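Local coordinates for protein ribulose-bisphosphate carboxylase (Alicyclobacillus acidocaldarius subsp. acidocaldarius, PDB 4NAS) that belongs to the ribulose-bisphosphate carboxylase large-chain family, pairing an N-terminal domain with a TIM-barrel domain, and binds a calcium ion, at residues B[149-152]-B[153-157]; B[242-245]-B[246-250]; B[342-345]-B[346-350]. All blocks are in the same frame, centred on the assembly; numbering follows the deposited sequence.

Interaction 1: residues B[149-152]-B[153-157]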
loop_
_atom_site.group_PDB
_atom_site.type_symbol
_atom_site.label_atom_id
_atom_site.label_comp_id
_atom_site.label_asym_id
_atom_site.label_seq_id
_atom_site.Cartn_x
_atom_site.Cartn_y
_atom_site.Cartn_z
ATOM N N PHE B 149 -13.738 -2.549 -21.477
ATOM C CA PHE B 149 -12.950 -2.377 -22.705
ATOM C C PHE B 149 -11.949 -3.503 -22.890
ATOM O O PHE B 149 -11.174 -3.804 -21.992
ATOM C CB PHE B 149 -12.182 -1.047 -22.692
ATOM C CG PHE B 149 -12.955 0.098 -23.242
ATOM C CD1 PHE B 149 -13.866 0.781 -22.451
ATOM C CD2 PHE B 149 -12.792 0.490 -24.561
ATOM C CE1 PHE B 149 -14.598 1.836 -22.981
ATOM C CE2 PHE B 149 -13.517 1.545 -25.076
ATOM C CZ PHE B 149 -14.415 2.216 -24.285
ATOM N N LYS B 150 -11.949 -4.124 -24.057
ATOM C CA LYS B 150 -10.993 -5.206 -24.282
ATOM C C LYS B 150 -9.596 -4.656 -24.609
ATOM O O LYS B 150 -8.578 -5.325 -24.366
ATOM C CB LYS B 150 -11.498 -6.165 -25.368
ATOM C CG LYS B 150 -11.483 -5.613 -26.780
ATOM C CD LYS B 150 -12.120 -6.604 -27.739
ATOM C CE LYS B 150 -12.122 -6.080 -29.166
ATOM N NZ LYS B 150 -13.096 -6.822 -30.009
ATOM N N ALA B 151 -9.551 -3.426 -25.118
ATOM C CA ALA B 151 -8.306 -2.806 -25.606
ATOM C C ALA B 151 -8.380 -1.282 -25.526
ATOM O O ALA B 151 -9.363 -0.684 -25.973
ATOM C CB ALA B 151 -8.020 -3.236 -27.035
ATOM N N CYS B 152 -7.342 -0.653 -24.975
ATOM C CA CYS B 152 -7.353 0.799 -24.769
ATOM C C CYS B 152 -6.104 1.493 -25.323
ATOM O O CYS B 152 -6.175 2.285 -26.277
ATOM C CB CYS B 152 -7.489 1.120 -23.280
ATOM S SG CYS B 152 -8.991 0.472 -22.511
ATOM N N ALA B 153 -4.973 1.196 -24.695
ATOM C CA ALA B 153 -3.671 1.732 -25.089
ATOM C C ALA B 153 -3.386 1.569 -26.585
ATOM O O ALA B 153 -3.485 0.468 -27.132
ATOM C CB ALA B 153 -2.556 1.065 -24.262
ATOM N N GLY B 154 -3.017 2.669 -27.235
ATOM C CA GLY B 154 -2.657 2.649 -28.643
ATOM C C GLY B 154 -3.777 3.055 -29.594
ATOM O O GLY B 154 -3.528 3.454 -30.725
ATOM N N LEU B 155 -5.014 2.961 -29.131
ATOM C CA LEU B 155 -6.170 3.271 -29.964
ATOM C C LEU B 155 -6.498 4.774 -29.997
ATOM O O LEU B 155 -6.336 5.486 -29.004
ATOM C CB LEU B 155 -7.387 2.466 -29.480
ATOM C CG LEU B 155 -7.234 0.945 -29.549
ATOM C CD1 LEU B 155 -8.496 0.229 -29.062
ATOM C CD2 LEU B 155 -6.901 0.542 -30.983
ATOM N N THR B 156 -6.962 5.246 -31.148
ATOM C CA THR B 156 -7.440 6.614 -31.300
ATOM C C THR B 156 -8.771 6.816 -30.586
ATOM O O THR B 156 -9.500 5.864 -30.316
ATOM C CB THR B 156 -7.675 6.966 -32.794
ATOM O OG1 THR B 156 -8.819 6.254 -33.281
ATOM C CG2 THR B 156 -6.467 6.605 -33.636
ATOM N N LEU B 157 -9.098 8.071 -30.315
ATOM C CA LEU B 157 -10.389 8.429 -29.745
ATOM C C LEU B 157 -11.562 7.893 -30.580
ATOM O O LEU B 157 -12.557 7.402 -30.031
ATOM C CB LEU B 157 -10.477 9.944 -29.597
ATOM C CG LEU B 157 -11.727 10.515 -28.937
ATOM C CD1 LEU B 157 -12.059 9.753 -27.668
ATOM C CD2 LEU B 157 -11.506 11.985 -28.634
HETATM O O HOH W 1 -5.344 4.754 -26.564
#
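The carbonyl oxygen of Cys152 is gripped twice: water 1 donates to Cys152 O at 2.6 Å, and the amide of Leu155 reaches back to the same atom, with Leu155 N 3.2 Å from Cys152 O. The hydrogen bond from the Leu155 amide is fairly straight, 160° at the hydrogen. Water 1 also donates to Leu155 O (2.7 Å), bridging the two carbonyls of the residues that begin and end the bend.

This is a type II beta turn running from Cys152 to Leu155, in the loop that leaves strand 144-146 of the TIM-barrel domain and leads into helix 157-168. Its third position is Gly154, whose positive phi of 97° would press any CB against the carbonyl oxygen of Ala153. Ala153, small and with phi and psi suited to the second position, fits a place packed against Thr38 of the second subunit.

Leu155 folds its side chain back over the start of the turn. With CG anti to its own carbonyl carbon (chi1 -61°), the CD1 methyl is laid 3.3 Å from Ala151 O and 4.0 Å from Ala151 CB, while CB rests beside Cys152 O. The leucine thus adds an apolar contact to the backbone bond and also touches Leu160 of the following helix. The small Cys152 side chain starts away from the turn and packs on Asp178 and Phe181. Thr156, just before helix 157-168, is its N-cap, with OG1 hydrogen-bonded to Glu159 N.

Interaction 2: residues B[242-245]-B[246-250]; sequences NVVA and YGYDV
Val243 O receives the amide of Gly247, N to O 2.7 Å, as the last turn of helix 243-246 closes. This short helix directly follows strand 238-242 of the parallel TIM-barrel sheet, and Gly247 separates it from helix 248-256. The preceding amide, Tyr246 N, hydrogen-bonds to Asn242 O at 3.1 Å; its second link, to Val243 O, is weak.

Gly247 suits the break because its phi of 108° takes the chain out of helical geometry, where a CB would collide with the carbonyl oxygen of Tyr246. The same residue is the N-cap of the next helix, so a single glycine ends one helix and starts another.

Past the glycine, Tyr248 swings its ring back to the valines. The Val243 and Tyr248 side chains cross at about a right angle, whereas Val244 runs alongside, pointing the same way. With Val243 CG1 anti to the backbone N (chi1 -177°), that methyl comes 3.8 Å from Tyr248 CD1, while Val244 CG2 lies 3.7 Å from Tyr248 OH. Branched, wholly apolar valines suit contact with the buried Tyr248 ring.

Further out, a glycerol, probably from the crystallisation liquor, lies about 3 Å from Gly247, and Val96 of the second subunit packs on Asn242 and Ala245. Leu291 and Met292 of helix 284-295 pack on Tyr248, whose OH hydrogen-bonds to Val287 O. Tyr246 instead packs on Val221 and Leu224, its OH hydrogen-bonded to Gly219 O.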
loop_
_atom_site.group_PDB
_atom_site.type_symbol
_atom_site.label_atom_id
_atom_site.label_comp_id
_atom_site.label_asym_id
_atom_site.label_seq_id
_atom_site.Cartn_x
_atom_site.Cartn_y
_atom_site.Cartn_z
ATOM N N ASN B 242 -7.905 2.728 -8.770
ATOM C CA ASN B 242 -6.980 1.747 -8.216
ATOM C C ASN B 242 -6.626 2.088 -6.765
ATOM O O ASN B 242 -5.565 2.646 -6.460
ATOM C CB ASN B 242 -5.730 1.682 -9.065
ATOM C CG ASN B 242 -6.020 1.128 -10.455
ATOM O OD1 ASN B 242 -6.528 0.005 -10.596
ATOM N ND2 ASN B 242 -5.732 1.922 -11.479
ATOM N N VAL B 243 -7.532 1.733 -5.883
ATOM C CA VAL B 243 -7.462 2.226 -4.499
ATOM C C VAL B 243 -6.163 1.892 -3.780
ATOM O O VAL B 243 -5.523 2.757 -3.130
ATOM C CB VAL B 243 -8.648 1.696 -3.704
ATOM C CG1 VAL B 243 -8.620 2.273 -2.291
ATOM C CG2 VAL B 243 -9.937 2.085 -4.424
ATOM N N VAL B 244 -5.771 0.626 -3.851
ATOM C CA VAL B 244 -4.573 0.186 -3.137
ATOM C C VAL B 244 -3.299 0.829 -3.710
ATOM O O VAL B 244 -2.354 1.124 -2.968
ATOM C CB VAL B 244 -4.457 -1.380 -3.097
ATOM C CG1 VAL B 244 -3.150 -1.849 -2.387
ATOM C CG2 VAL B 244 -5.683 -1.985 -2.408
ATOM N N ALA B 245 -3.260 1.061 -5.020
ATOM C CA ALA B 245 -2.086 1.705 -5.608
ATOM C C ALA B 245 -1.951 3.138 -5.082
ATOM O O ALA B 245 -0.837 3.635 -4.806
ATOM C CB ALA B 245 -2.171 1.693 -7.122
ATOM N N TYR B 246 -3.086 3.806 -4.925
ATOM C CA TYR B 246 -3.037 5.218 -4.554
ATOM C C TYR B 246 -2.975 5.403 -3.042
ATOM O O TYR B 246 -2.369 6.357 -2.555
ATOM C CB TYR B 246 -4.242 5.955 -5.107
ATOM C CG TYR B 246 -4.001 6.561 -6.463
ATOM C CD1 TYR B 246 -3.084 7.595 -6.623
ATOM C CD2 TYR B 246 -4.708 6.127 -7.578
ATOM C CE1 TYR B 246 -2.864 8.166 -7.858
ATOM C CE2 TYR B 246 -4.489 6.703 -8.839
ATOM C CZ TYR B 246 -3.567 7.719 -8.962
ATOM O OH TYR B 246 -3.356 8.320 -10.183
ATOM N N GLY B 247 -3.593 4.479 -2.307
ATOM C CA GLY B 247 -3.685 4.590 -0.862
ATOM C C GLY B 247 -5.079 4.933 -0.389
ATOM O O GLY B 247 -5.765 5.733 -1.023
ATOM N N TYR B 248 -5.497 4.398 0.761
ATOM C CA TYR B 248 -6.893 4.561 1.169
ATOM C C TYR B 248 -7.254 5.993 1.556
ATOM O O TYR B 248 -8.396 6.439 1.340
ATOM C CB TYR B 248 -7.287 3.589 2.299
ATOM C CG TYR B 248 -7.265 2.119 1.940
ATOM C CD1 TYR B 248 -8.399 1.488 1.416
ATOM C CD2 TYR B 248 -6.135 1.352 2.159
ATOM C CE1 TYR B 248 -8.390 0.149 1.090
ATOM C CE2 TYR B 248 -6.114 -0.001 1.829
ATOM C CZ TYR B 248 -7.248 -0.598 1.312
ATOM O OH TYR B 248 -7.229 -1.939 0.993
ATOM N N ASP B 249 -6.303 6.700 2.157
ATOM C CA ASP B 249 -6.546 8.084 2.560
ATOM C C ASP B 249 -6.739 8.987 1.366
ATOM O O ASP B 249 -7.501 9.948 1.456
ATOM C CB ASP B 249 -5.422 8.628 3.433
ATOM C CG ASP B 249 -5.488 8.105 4.848
ATOM O OD1 ASP B 249 -6.594 8.117 5.434
ATOM O OD2 ASP B 249 -4.443 7.647 5.353
ATOM N N VAL B 250 -6.017 8.698 0.277
ATOM C CA VAL B 250 -6.172 9.428 -0.968
ATOM C C VAL B 250 -7.605 9.300 -1.451
ATOM O O VAL B 250 -8.263 10.311 -1.734
ATOM C CB VAL B 250 -5.243 8.898 -2.094
ATOM C CG1 VAL B 250 -5.765 9.336 -3.447
ATOM C CG2 VAL B 250 -3.836 9.407 -1.928
#

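Interaction 3: residues B[342-345]-B[346-350]; sequences PGLV and PRLYQ
Two backbone hydrogen bonds join residues 342-345 to 346-350, both of the i+4 to i kind that defines an alpha helix. Leu348 N meets Leu344 O at 2.9 Å, and Tyr349 N meets Val345 O at the same 2.9 Å. They follow a tighter 3-10 segment, 342-344, in which Val345 N bonds to Pro342 O at 3.1 Å, so the chain passes from one helical form into the other at Val345. Pro346 fits here, in the first turn, where its missing amide hydrogen costs little and its ring holds phi at a helical value. Water 2 joins the two forms: it donates to Gly343 O and accepts from Arg347 N.

Apolar contacts run along the same turns. The side chains of Leu344 and Leu348 cross at about a right angle, with Leu344 CD2 3.9 Å from Leu348 CD1. Leu344 CD1 also lies against Arg347 CB, the aliphatic root of a residue whose chain bends at chi2 and chi3 and hydrogen-bonds through NH2 to Tyr306 OH.

Val345 and Tyr349 lie side by side, pointing the same way. Val345 CG1, anti to the backbone N (chi1 166°), comes 3.5 Å from Tyr349 CE1, and Val345 O sits at the edge of the ring, in its plane, 3.2 Å from Tyr349 CD1. A beta-branched residue suits this spot because one branch, CG1, is sent to the tyrosine ring.

In the TIM-barrel domain, the 3-10 segment follows strand 333-337 and leads into helix 345-352, which precedes strand 357-359. Val345 and Leu348 pack on Leu358 of the latter, Tyr349 reaches Ile382 and Val385 of helix 371-386, and Pro342 touches both that helix (Ala377, Phe378) and helix 399-408 (Leu401, Ala404).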
loop_
_atom_site.group_PDB
_atom_site.type_symbol
_atom_site.label_atom_id
_atom_site.label_comp_id
_atom_site.label_asym_id
_atom_site.label_seq_id
_atom_site.Cartn_x
_atom_site.Cartn_y
_atom_site.Cartn_z
ATOM N N PRO B 342 -23.509 -15.621 -18.800
ATOM C CA PRO B 342 -24.971 -15.666 -18.652
ATOM C C PRO B 342 -25.480 -16.941 -17.989
ATOM O O PRO B 342 -26.451 -16.878 -17.241
ATOM C CB PRO B 342 -25.467 -15.565 -20.099
ATOM C CG PRO B 342 -24.438 -14.699 -20.764
ATOM C CD PRO B 342 -23.122 -15.208 -20.165
ATOM N N GLY B 343 -24.801 -18.064 -18.212
ATOM C CA GLY B 343 -25.188 -19.319 -17.596
ATOM C C GLY B 343 -25.025 -19.292 -16.087
ATOM O O GLY B 343 -25.655 -20.066 -15.366
ATOM N N LEU B 344 -24.182 -18.391 -15.603
ATOM C CA LEU B 344 -23.933 -18.299 -14.170
ATOM C C LEU B 344 -24.916 -17.360 -13.483
ATOM O O LEU B 344 -25.011 -17.372 -12.260
ATOM C CB LEU B 344 -22.483 -17.881 -13.881
ATOM C CG LEU B 344 -21.955 -18.095 -12.450
ATOM C CD1 LEU B 344 -21.799 -19.591 -12.123
ATOM C CD2 LEU B 344 -20.647 -17.313 -12.151
ATOM N N VAL B 345 -25.647 -16.561 -14.264
ATOM C CA VAL B 345 -26.588 -15.583 -13.702
ATOM C C VAL B 345 -27.544 -16.083 -12.600
ATOM O O VAL B 345 -27.689 -15.416 -11.575
ATOM C CB VAL B 345 -27.333 -14.751 -14.778
ATOM C CG1 VAL B 345 -28.522 -14.012 -14.176
ATOM C CG2 VAL B 345 -26.380 -13.755 -15.426
ATOM N N PRO B 346 -28.187 -17.247 -12.795
ATOM C CA PRO B 346 -29.069 -17.717 -11.723
ATOM C C PRO B 346 -28.323 -18.038 -10.428
ATOM O O PRO B 346 -28.850 -17.798 -9.350
ATOM C CB PRO B 346 -29.674 -19.004 -12.303
ATOM C CG PRO B 346 -29.578 -18.836 -13.778
ATOM C CD PRO B 346 -28.280 -18.109 -13.989
ATOM N N ARG B 347 -27.129 -18.608 -10.539
ATOM C CA ARG B 347 -26.309 -18.867 -9.363
ATOM C C ARG B 347 -25.941 -17.550 -8.722
ATOM O O ARG B 347 -25.933 -17.428 -7.491
ATOM C CB ARG B 347 -25.047 -19.661 -9.722
ATOM C CG ARG B 347 -24.072 -19.859 -8.562
ATOM C CD ARG B 347 -24.747 -20.461 -7.311
ATOM N NE ARG B 347 -24.922 -21.907 -7.417
ATOM C CZ ARG B 347 -23.967 -22.787 -7.130
ATOM N NH1 ARG B 347 -24.201 -24.082 -7.261
ATOM N NH2 ARG B 347 -22.772 -22.365 -6.716
ATOM N N LEU B 348 -25.633 -16.560 -9.551
ATOM C CA LEU B 348 -25.281 -15.245 -9.017
ATOM C C LEU B 348 -26.445 -14.584 -8.279
ATOM O O LEU B 348 -26.235 -13.908 -7.277
ATOM C CB LEU B 348 -24.684 -14.341 -10.102
ATOM C CG LEU B 348 -23.274 -14.790 -10.518
ATOM C CD1 LEU B 348 -22.797 -14.088 -11.794
ATOM C CD2 LEU B 348 -22.266 -14.580 -9.364
ATOM N N TYR B 349 -27.670 -14.796 -8.757
ATOM C CA TYR B 349 -28.844 -14.312 -8.035
ATOM C C TYR B 349 -28.922 -14.949 -6.650
ATOM O O TYR B 349 -29.281 -14.304 -5.667
ATOM C CB TYR B 349 -30.116 -14.650 -8.798
ATOM C CG TYR B 349 -30.644 -13.572 -9.713
ATOM C CD1 TYR B 349 -30.187 -13.465 -11.025
ATOM C CD2 TYR B 349 -31.647 -12.700 -9.294
ATOM C CE1 TYR B 349 -30.691 -12.505 -11.882
ATOM C CE2 TYR B 349 -32.157 -11.729 -10.153
ATOM C CZ TYR B 349 -31.670 -11.643 -11.447
ATOM O OH TYR B 349 -32.149 -10.688 -12.316
ATOM N N GLN B 350 -28.590 -16.230 -6.583
ATOM C CA GLN B 350 -28.662 -16.961 -5.328
ATOM C C GLN B 350 -27.571 -16.524 -4.365
ATOM O O GLN B 350 -27.840 -16.331 -3.187
ATOM C CB GLN B 350 -28.618 -18.461 -5.591
ATOM C CG GLN B 350 -29.871 -18.953 -6.261
ATOM C CD GLN B 350 -29.757 -20.378 -6.686
ATOM O OE1 GLN B 350 -28.655 -20.888 -6.896
ATOM N NE2 GLN B 350 -30.891 -21.043 -6.810
HETATM O O HOH W 2 -26.277 -20.463 -12.759
#

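In the fold
All three interactions belong to the TIM-barrel domain and follow one another along the chain without touching. Interactions 1 and 2 are the closer pair, their centres 25 Å apart and their nearest atoms about 12 Å. They share two features: both meet the second subunit, and each places a side chain about 8 Å from a bound calcium ion, Cys152 in one and Asn242 in the other. Asp178 and Glu179, which with carboxylated Lys176 bind calcium, lie against Cys152 and Asn242 respectively. Interaction 3 stands apart, with its centre 30 and 31 Å from the other two, and touches no other protein chain of the assembly.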